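PDB 1JO8: actin-binding protein from Saccharomyces cerevisiae, which regulates actin assembly by the ARP2/3 complex, binding actin filaments and recruiting the complex to their sides, while its SH3 domain, described here, docks partner proteins. Local coordinates for residues K24-L37 against K46-N58. Sequence-based numbering, arbitrary orientation. Where two conformers were deposited one is given.
Sequences KIINIEFVDDDWWL and KGLFPSNYVSLGN. With SO4 (sulfate ion), chain C.
Trp36 and Ser51 meet as plate and knob in this SH3 domain, a small beta barrel that illustrates how an antiparallel hairpin can present different shapes on its two faces. Strands 35-37 and 46-50 are joined where Trp36 N bonds to Phe49 O (3.0 Å) and Phe49 N to Trp36 O (2.9 Å), which makes Trp36 and Phe49 a hydrogen-bonded antiparallel pair. On the face of Trp36 and Phe49, the Ser51 methylene sits over the middle of the Trp36 six-membered ring, its CB 3.4 Å from the centroid in a CH-pi contact, while Phe30 leans on the other side of the indole near its rim. With CG between the backbone N and the carbonyl carbon (chi1 62°), the Phe49 ring brings CZ to 3.7 Å from Trp36 CB. Methyls lie around the two rings: Ile25 CG2 is 3.8 Å from Phe49 CE1, and Val54 CG2 and Leu56 CD2 lie against Trp36 CZ3. With the indole cut back to an alanine, Ser51 CB and Phe30 are likely to lose the plate between them, leaving a gap.

The reverse face of the hairpin carries Trp35, whose ring receives Pro50 CG over one face, 3.7 Å from CH2; Tyr9 touches both residues. In SH3 domains such an aromatic and proline usually line the groove for proline-rich peptides, which is probably their role here. Beyond the strand, where 3-10 segment 51-53 begins, Ser51 N bonds to Asp34 O at 2.9 Å.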
loop_
_atom_site.group_PDB
_atom_site.type_symbol
_atom_site.label_atom_id
_atom_site.label_comp_id
_atom_site.label_asym_id
_atom_site.label_seq_id
_atom_site.Cartn_x
_atom_site.Cartn_y
_atom_site.Cartn_z
ATOM N N LYS A 24 0.991 -5.856 5.320
ATOM C CA LYS A 24 1.533 -4.590 5.770
ATOM C C LYS A 24 2.259 -3.854 4.645
ATOM O O LYS A 24 2.918 -4.469 3.808
ATOM C CB LYS A 24 2.482 -4.810 6.939
ATOM C CG LYS A 24 1.767 -5.263 8.193
ATOM C CD LYS A 24 2.789 -5.444 9.324
ATOM C CE LYS A 24 2.127 -5.837 10.643
ATOM N NZ LYS A 24 3.155 -6.049 11.729
ATOM N N ILE A 25 2.065 -2.547 4.597
ATOM C CA ILE A 25 2.705 -1.674 3.621
ATOM C C ILE A 25 3.552 -0.737 4.473
ATOM O O ILE A 25 3.040 -0.080 5.379
ATOM C CB ILE A 25 1.676 -0.881 2.813
ATOM C CG1 ILE A 25 0.833 -1.791 1.948
ATOM C CG2 ILE A 25 2.428 0.094 1.907
ATOM C CD1 ILE A 25 -0.400 -2.434 2.580
ATOM N N ILE A 26 4.840 -0.671 4.185
ATOM C CA ILE A 26 5.796 0.046 5.009
ATOM C C ILE A 26 6.414 1.225 4.271
ATOM O O ILE A 26 6.305 1.356 3.043
ATOM C CB ILE A 26 6.896 -0.914 5.550
ATOM C CG1 ILE A 26 7.866 -1.326 4.456
ATOM C CG2 ILE A 26 6.263 -2.141 6.202
ATOM C CD1 ILE A 26 9.077 -2.087 5.013
ATOM N N ASN A 27 7.067 2.101 5.019
ATOM C CA ASN A 27 7.740 3.277 4.463
ATOM C C ASN A 27 6.809 4.061 3.559
ATOM O O ASN A 27 7.153 4.441 2.436
ATOM C CB ASN A 27 9.012 2.905 3.723
ATOM C CG ASN A 27 9.990 4.108 3.546
ATOM O OD1 ASN A 27 9.902 5.125 4.253
ATOM N ND2 ASN A 27 10.768 4.069 2.469
ATOM N N ILE A 28 5.636 4.363 4.080
ATOM C CA ILE A 28 4.660 5.095 3.301
ATOM C C ILE A 28 5.096 6.536 3.101
ATOM O O ILE A 28 5.574 7.196 4.021
ATOM C CB ILE A 28 3.295 5.017 3.974
ATOM C CG1 ILE A 28 2.804 3.576 3.868
ATOM C CG2 ILE A 28 2.285 5.990 3.356
ATOM C CD1 ILE A 28 1.639 3.228 4.737
ATOM N N GLU A 29 4.936 6.993 1.868
ATOM C CA GLU A 29 5.255 8.342 1.459
ATOM C C GLU A 29 3.980 8.956 0.914
ATOM O O GLU A 29 3.337 8.402 0.021
ATOM C CB GLU A 29 6.410 8.325 0.445
ATOM C CG GLU A 29 7.685 7.849 1.158
ATOM C CD GLU A 29 8.980 7.817 0.344
ATOM O OE1 GLU A 29 8.892 7.482 -0.847
ATOM O OE2 GLU A 29 10.088 8.002 0.891
ATOM N N PHE A 30 3.592 10.092 1.487
ATOM C CA PHE A 30 2.309 10.714 1.202
ATOM C C PHE A 30 2.445 11.597 -0.030
ATOM O O PHE A 30 2.324 12.817 0.035
ATOM C CB PHE A 30 1.846 11.499 2.432
ATOM C CG PHE A 30 1.582 10.613 3.626
ATOM C CD1 PHE A 30 0.383 9.955 3.780
ATOM C CD2 PHE A 30 2.556 10.413 4.564
ATOM C CE1 PHE A 30 0.162 9.147 4.871
ATOM C CE2 PHE A 30 2.334 9.587 5.677
ATOM C CZ PHE A 30 1.133 8.955 5.808
ATOM N N VAL A 31 2.613 10.967 -1.180
ATOM C CA VAL A 31 2.900 11.705 -2.409
ATOM C C VAL A 31 1.696 12.413 -2.993
ATOM O O VAL A 31 1.872 13.349 -3.751
ATOM C CB VAL A 31 3.525 10.797 -3.501
ATOM C CG1 VAL A 31 4.890 10.290 -3.059
ATOM C CG2 VAL A 31 2.607 9.646 -3.856
ATOM N N ASP A 32 0.494 11.999 -2.623
ATOM C CA ASP A 32 -0.744 12.584 -3.116
ATOM C C ASP A 32 -1.798 12.365 -2.034
ATOM O O ASP A 32 -1.565 11.608 -1.104
ATOM C CB ASP A 32 -1.115 11.906 -4.438
ATOM C CG ASP A 32 -2.396 12.420 -5.019
ATOM O OD1 ASP A 32 -2.371 13.535 -5.602
ATOM O OD2 ASP A 32 -3.465 11.754 -4.937
ATOM N N ASP A 33 -2.956 13.032 -2.147
ATOM C CA ASP A 33 -4.037 12.882 -1.179
ATOM C C ASP A 33 -4.672 11.500 -1.260
ATOM O O ASP A 33 -5.030 10.912 -0.250
ATOM C CB ASP A 33 -5.170 13.889 -1.441
ATOM C CG ASP A 33 -4.793 15.307 -1.141
ATOM O OD1 ASP A 33 -3.862 15.556 -0.361
ATOM O OD2 ASP A 33 -5.432 16.252 -1.641
ATOM N N ASP A 34 -4.846 10.996 -2.477
ATOM C CA ASP A 34 -5.590 9.761 -2.726
ATOM C C ASP A 34 -4.733 8.548 -3.048
ATOM O O ASP A 34 -5.218 7.411 -3.026
ATOM C CB ASP A 34 -6.582 10.002 -3.876
ATOM C CG ASP A 34 -7.531 11.122 -3.562
ATOM O OD1 ASP A 34 -8.136 11.047 -2.476
ATOM O OD2 ASP A 34 -7.696 12.129 -4.290
ATOM N N TRP A 35 -3.484 8.798 -3.393
ATOM C CA TRP A 35 -2.563 7.749 -3.768
ATOM C C TRP A 35 -1.290 7.946 -2.969
ATOM O O TRP A 35 -0.745 9.054 -2.950
ATOM C CB TRP A 35 -2.247 7.836 -5.254
ATOM C CG TRP A 35 -3.393 7.446 -6.119
ATOM C CD1 TRP A 35 -4.400 8.244 -6.565
ATOM C CD2 TRP A 35 -3.677 6.132 -6.591
ATOM N NE1 TRP A 35 -5.286 7.504 -7.312
ATOM C CE2 TRP A 35 -4.859 6.203 -7.357
ATOM C CE3 TRP A 35 -3.021 4.912 -6.500
ATOM C CZ2 TRP A 35 -5.408 5.079 -7.992
ATOM C CZ3 TRP A 35 -3.559 3.818 -7.147
ATOM C CH2 TRP A 35 -4.731 3.908 -7.880
ATOM N N TRP A 36 -0.827 6.878 -2.326
ATOM C CA TRP A 36 0.384 6.897 -1.550
ATOM C C TRP A 36 1.360 5.926 -2.176
ATOM O O TRP A 36 0.983 5.043 -2.933
ATOM C CB TRP A 36 0.147 6.526 -0.096
ATOM C CG TRP A 36 -0.760 7.479 0.641
ATOM C CD1 TRP A 36 -1.062 8.756 0.278
ATOM C CD2 TRP A 36 -1.463 7.237 1.867
ATOM N NE1 TRP A 36 -1.902 9.330 1.205
ATOM C CE2 TRP A 36 -2.170 8.419 2.186
ATOM C CE3 TRP A 36 -1.577 6.149 2.717
ATOM C CZ2 TRP A 36 -2.956 8.536 3.318
ATOM C CZ3 TRP A 36 -2.360 6.286 3.862
ATOM C CH2 TRP A 36 -3.039 7.461 4.136
ATOM N N LEU A 37 2.626 6.115 -1.858
ATOM C CA LEU A 37 3.676 5.218 -2.267
ATOM C C LEU A 37 4.106 4.388 -1.049
ATOM O O LEU A 37 4.239 4.940 0.044
ATOM C CB LEU A 37 4.855 6.022 -2.737
ATOM C CG LEU A 37 6.123 5.399 -3.268
ATOM C CD1 LEU A 37 5.954 4.383 -4.349
ATOM C CD2 LEU A 37 7.157 6.461 -3.598
ATOM N N LYS A 46 7.566 -2.157 -4.431
ATOM C CA LYS A 46 7.209 -0.780 -4.140
ATOM C C LYS A 46 6.287 -0.272 -5.207
ATOM O O LYS A 46 6.367 -0.688 -6.367
ATOM C CB LYS A 46 8.449 0.112 -4.110
ATOM C CG LYS A 46 9.430 -0.277 -3.037
ATOM C CD LYS A 46 10.526 0.743 -2.833
ATOM C CE LYS A 46 11.573 0.206 -1.869
ATOM N NZ LYS A 46 12.441 1.263 -1.249
ATOM N N GLY A 47 5.407 0.649 -4.846
ATOM C CA GLY A 47 4.499 1.218 -5.815
ATOM C C GLY A 47 3.404 2.035 -5.180
ATOM O O GLY A 47 3.339 2.190 -3.955
ATOM N N LEU A 48 2.528 2.535 -6.031
ATOM C CA LEU A 48 1.411 3.348 -5.627
ATOM C C LEU A 48 0.212 2.502 -5.248
ATOM O O LEU A 48 0.009 1.394 -5.774
ATOM C CB LEU A 48 1.005 4.256 -6.784
ATOM C CG LEU A 48 1.970 5.368 -7.150
ATOM C CD1 LEU A 48 1.566 5.960 -8.471
ATOM C CD2 LEU A 48 1.979 6.434 -6.061
ATOM N N PHE A 49 -0.620 3.044 -4.368
ATOM C CA PHE A 49 -1.831 2.360 -3.977
ATOM C C PHE A 49 -2.813 3.397 -3.479
ATOM O O PHE A 49 -2.390 4.472 -3.016
ATOM C CB PHE A 49 -1.560 1.300 -2.906
ATOM C CG PHE A 49 -1.024 1.851 -1.621
ATOM C CD1 PHE A 49 0.320 2.140 -1.451
ATOM C CD2 PHE A 49 -1.877 2.152 -0.585
ATOM C CE1 PHE A 49 0.779 2.682 -0.265
ATOM C CE2 PHE A 49 -1.412 2.690 0.585
ATOM C CZ PHE A 49 -0.091 2.960 0.754
ATOM N N PRO A 50 -4.114 3.118 -3.576
ATOM C CA PRO A 50 -5.107 4.091 -3.120
ATOM C C PRO A 50 -5.135 4.088 -1.609
ATOM O O PRO A 50 -5.201 3.058 -0.950
ATOM C CB PRO A 50 -6.422 3.569 -3.731
ATOM C CG PRO A 50 -6.035 2.513 -4.694
ATOM C CD PRO A 50 -4.757 1.927 -4.165
ATOM N N SER A 51 -5.052 5.279 -1.028
ATOM C CA SER A 51 -4.891 5.398 0.414
ATOM C C SER A 51 -6.026 4.781 1.223
ATOM O O SER A 51 -5.805 4.297 2.338
ATOM C CB SER A 51 -4.731 6.864 0.775
ATOM O OG SER A 51 -5.931 7.545 0.527
ATOM N N ASN A 52 -7.242 4.763 0.688
ATOM C CA ASN A 52 -8.358 4.231 1.448
ATOM C C ASN A 52 -8.318 2.698 1.604
ATOM O O ASN A 52 -9.128 2.120 2.313
ATOM C CB ASN A 52 -9.715 4.714 0.852
ATOM C CG ASN A 52 -9.845 6.296 0.803
ATOM O OD1 ASN A 52 -10.513 6.877 1.629
ATOM N ND2 ASN A 52 -9.188 6.952 -0.165
ATOM N N TYR A 53 -7.377 2.009 0.964
ATOM C CA TYR A 53 -7.276 0.562 1.133
ATOM C C TYR A 53 -6.503 0.148 2.387
ATOM O O TYR A 53 -6.448 -1.038 2.676
ATOM C CB TYR A 53 -6.664 -0.126 -0.098
ATOM C CG TYR A 53 -7.642 -0.294 -1.218
ATOM C CD1 TYR A 53 -8.091 0.797 -1.956
ATOM C CD2 TYR A 53 -8.131 -1.529 -1.543
ATOM C CE1 TYR A 53 -9.006 0.644 -2.973
ATOM C CE2 TYR A 53 -9.043 -1.691 -2.560
ATOM C CZ TYR A 53 -9.480 -0.597 -3.269
ATOM O OH TYR A 53 -10.411 -0.780 -4.276
ATOM N N VAL A 54 -5.893 1.088 3.099
ATOM C CA VAL A 54 -5.077 0.756 4.268
ATOM C C VAL A 54 -5.453 1.596 5.473
ATOM O O VAL A 54 -6.083 2.647 5.354
ATOM C CB VAL A 54 -3.545 0.943 3.992
ATOM C CG1 VAL A 54 -3.125 0.271 2.690
ATOM C CG2 VAL A 54 -3.178 2.398 3.963
ATOM N N SER A 55 -5.036 1.135 6.638
ATOM C CA SER A 55 -5.181 1.849 7.889
ATOM C C SER A 55 -3.817 1.897 8.583
ATOM O O SER A 55 -3.196 0.861 8.716
ATOM C CB SER A 55 -6.186 1.116 8.754
ATOM O OG SER A 55 -6.210 1.674 10.037
ATOM N N LEU A 56 -3.324 3.065 8.990
ATOM C CA LEU A 56 -1.985 3.135 9.601
ATOM C C LEU A 56 -1.906 2.256 10.847
ATOM O O LEU A 56 -2.859 2.132 11.618
ATOM C CB LEU A 56 -1.575 4.560 9.936
ATOM C CG LEU A 56 -1.571 5.531 8.767
ATOM C CD1 LEU A 56 -0.905 6.829 9.212
ATOM C CD2 LEU A 56 -0.859 5.008 7.559
ATOM N N GLY A 57 -0.757 1.612 11.016
ATOM C CA GLY A 57 -0.514 0.771 12.182
ATOM C C GLY A 57 -1.284 -0.530 12.157
ATOM O O GLY A 57 -1.798 -0.948 11.101
ATOM N N ASN A 58 -1.347 -1.177 13.327
ATOM C CA ASN A 58 -1.989 -2.479 13.492
ATOM C C ASN A 58 -3.494 -2.339 13.659
ATOM O O ASN A 58 -3.974 -1.421 14.339
ATOM C CB ASN A 58 -1.354 -3.262 14.670
ATOM C CG ASN A 58 -0.687 -4.551 14.225
ATOM O OD1 ASN A 58 -1.097 -5.199 13.267
ATOM N ND2 ASN A 58 0.370 -4.927 14.937
HETATM S S SO4 C . -8.805 4.204 9.234
HETATM O O1 SO4 C . -9.740 3.197 8.752
HETATM O O2 SO4 C . -8.103 3.702 10.412
HETATM O O3 SO4 C . -7.843 4.479 8.179
HETATM O O4 SO4 C . -9.530 5.441 9.570
HETATM O O HOH W 1 10.570 1.865 0.792
HETATM O O HOH W 2 -8.218 9.793 -0.103
#